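Local structure of angiotensin-converting enzyme (Anopheles gambiae, 6S1Y) at residues D132-L135 with D136-T140. The protein is a zinc-dependent metallopeptidase of the angiotensin-converting enzyme family that probably trims peptides from their carboxyl ends. Numbering follows the deposited sequence.
Sequences DLSL and DPELT
Glu138 reaches back to Ser134 at the start of helix 135-145, which has a wider pi-type turn at 136-139 containing the cis peptide bond between Asp136 and Pro137; the backbone bonds Leu139 N to Ser134 O and Thr140 N to Leu135 O each link residues five apart in the sequence. From the backbone outward, Glu138 CB lies 3.5 Å from Ser134 O. The same CB is 4.0 Å from Leu133 CG, and Glu138 CG stays against that leucine as the two side chains pass at a slant. A bend at chi2 (79°) then turns the carboxylate back toward the backbone N of Ser134, and OE1 accepts from Ser134 N at 3.1 Å. The bond is nearly straight at hydrogen (164°), yet the N-H meets OE1 from above the carboxylate plane. Ser134 holds the N-cap position, but its own side chain makes no capping bond. Ser134 O accepts from Leu139 N at 2.9 Å. Leu133 CB and Leu139 CD1 pack at 4.1 Å, and Tyr155 of helix 149-163 touches both leucines, joining the turn to that helix. Leu135 O takes two donors from one residue, both at 3.0 Å: Thr140 N approaches in the carbonyl plane, whereas Thr140 OG1 sits 49° out of it.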
ATOM      1  N   ASP A 132      -6.175  14.841  23.219  1.00 49.41           N
ATOM      2  CA  ASP A 132      -6.914  13.753  22.593  1.00 51.35           C
ATOM      3  C   ASP A 132      -6.646  13.652  21.087  1.00 50.47           C
ATOM      4  O   ASP A 132      -7.416  13.008  20.367  1.00 48.51           O
ATOM      5  CB  ASP A 132      -8.418  13.913  22.857  1.00 55.50           C
ATOM      6  CG  ASP A 132      -9.007  15.164  22.214  1.00 59.35           C
ATOM      7  OD1 ASP A 132      -8.271  16.162  22.055  1.00 57.67           O
ATOM      8  OD2 ASP A 132     -10.217  15.145  21.872  1.00 65.68           O
ATOM      9  N   LEU A 133      -5.562  14.266  20.599  1.00 48.91           N
ATOM     10  CA  LEU A 133      -5.231  14.201  19.180  1.00 47.14           C
ATOM     11  C   LEU A 133      -4.691  12.828  18.805  1.00 45.47           C
ATOM     12  O   LEU A 133      -3.877  12.247  19.525  1.00 45.82           O
ATOM     13  CB  LEU A 133      -4.197  15.267  18.824  1.00 45.56           C
ATOM     14  CG  LEU A 133      -4.654  16.726  18.747  1.00 47.27           C
ATOM     15  CD1 LEU A 133      -5.063  17.233  20.096  1.00 47.76           C
ATOM     16  CD2 LEU A 133      -3.513  17.586  18.182  1.00 46.61           C
ATOM     17  N   SER A 134      -5.139  12.316  17.663  1.00 46.76           N
ATOM     18  CA  SER A 134      -4.663  11.052  17.109  1.00 46.39           C
ATOM     19  C   SER A 134      -4.090  11.274  15.713  1.00 44.86           C
ATOM     20  O   SER A 134      -4.284  12.331  15.098  1.00 44.10           O
ATOM     21  CB  SER A 134      -5.785  10.006  17.006  1.00 46.20           C
ATOM     22  OG  SER A 134      -6.462   9.830  18.226  1.00 55.14           O
ATOM     23  N   LEU A 135      -3.408  10.242  15.202  1.00 43.60           N
ATOM     24  CA  LEU A 135      -3.046  10.210  13.790  1.00 42.83           C
ATOM     25  C   LEU A 135      -4.271  10.444  12.915  1.00 45.47           C
ATOM     26  O   LEU A 135      -4.263  11.283  12.011  1.00 45.34           O
ATOM     27  CB  LEU A 135      -2.420   8.857  13.443  1.00 43.95           C
ATOM     28  CG  LEU A 135      -2.106   8.664  11.961  1.00 43.29           C
ATOM     29  CD1 LEU A 135      -1.107   9.749  11.519  1.00 42.14           C
ATOM     30  CD2 LEU A 135      -1.566   7.266  11.667  1.00 43.73           C
ATOM     31  N   ASP A 136      -5.340   9.707  13.183  1.00 45.15           N
ATOM     32  CA  ASP A 136      -6.531   9.687  12.344  1.00 48.09           C
ATOM     33  C   ASP A 136      -7.665  10.279  13.171  1.00 49.68           C
ATOM     34  O   ASP A 136      -8.170   9.607  14.085  1.00 50.11           O
ATOM     35  CB  ASP A 136      -6.856   8.250  11.905  1.00 52.16           C
ATOM     36  CG  ASP A 136      -7.449   8.173  10.469  1.00 61.63           C
ATOM     37  OD1 ASP A 136      -8.256   9.078  10.079  1.00 60.68           O
ATOM     38  OD2 ASP A 136      -7.124   7.200   9.728  1.00 58.10           O
ATOM     39  N   PRO A 137      -8.109  11.518  12.912  1.00 48.38           N
ATOM     40  CA  PRO A 137      -7.738  12.377  11.791  1.00 46.20           C
ATOM     41  C   PRO A 137      -6.819  13.564  12.073  1.00 45.26           C
ATOM     42  O   PRO A 137      -6.345  14.180  11.112  1.00 43.13           O
ATOM     43  CB  PRO A 137      -9.104  12.904  11.335  1.00 47.50           C
ATOM     44  CG  PRO A 137      -9.854  13.109  12.681  1.00 47.69           C
ATOM     45  CD  PRO A 137      -9.306  12.025  13.619  1.00 49.40           C
ATOM     46  N   GLU A 138      -6.559  13.900  13.338  1.00 43.40           N
ATOM     47  CA  GLU A 138      -5.969  15.209  13.616  1.00 43.05           C
ATOM     48  C   GLU A 138      -4.574  15.362  12.994  1.00 43.30           C
ATOM     49  O   GLU A 138      -4.307  16.339  12.288  1.00 43.01           O
ATOM     50  CB  GLU A 138      -5.918  15.460  15.120  1.00 46.07           C
ATOM     51  CG  GLU A 138      -7.286  15.731  15.745  1.00 46.87           C
ATOM     52  CD  GLU A 138      -8.084  14.464  15.986  1.00 51.27           C
ATOM     53  OE1 GLU A 138      -7.475  13.361  15.969  1.00 52.14           O
ATOM     54  OE2 GLU A 138      -9.315  14.568  16.190  1.00 54.73           O
ATOM     55  N   LEU A 139      -3.658  14.427  13.254  1.00 41.70           N
ATOM     56  CA  LEU A 139      -2.293  14.627  12.777  1.00 42.32           C
ATOM     57  C   LEU A 139      -2.213  14.516  11.255  1.00 40.34           C
ATOM     58  O   LEU A 139      -1.517  15.302  10.601  1.00 40.56           O
ATOM     59  CB  LEU A 139      -1.341  13.631  13.452  1.00 41.46           C
ATOM     60  CG  LEU A 139      -0.571  14.202  14.645  1.00 43.88           C
ATOM     61  CD1 LEU A 139      -1.490  14.625  15.775  1.00 43.13           C
ATOM     62  CD2 LEU A 139       0.464  13.184  15.136  1.00 43.20           C
ATOM     63  N   THR A 140      -2.926  13.558  10.673  1.00 40.44           N
ATOM     64  CA  THR A 140      -2.997  13.459   9.218  1.00 41.07           C
ATOM     65  C   THR A 140      -3.388  14.788   8.577  1.00 41.58           C
ATOM     66  O   THR A 140      -2.842  15.174   7.529  1.00 40.62           O
ATOM     67  CB  THR A 140      -3.978  12.363   8.830  1.00 41.66           C
ATOM     68  OG1 THR A 140      -3.399  11.095   9.175  1.00 41.07           O
ATOM     69  CG2 THR A 140      -4.310  12.414   7.330  1.00 40.97           C
TER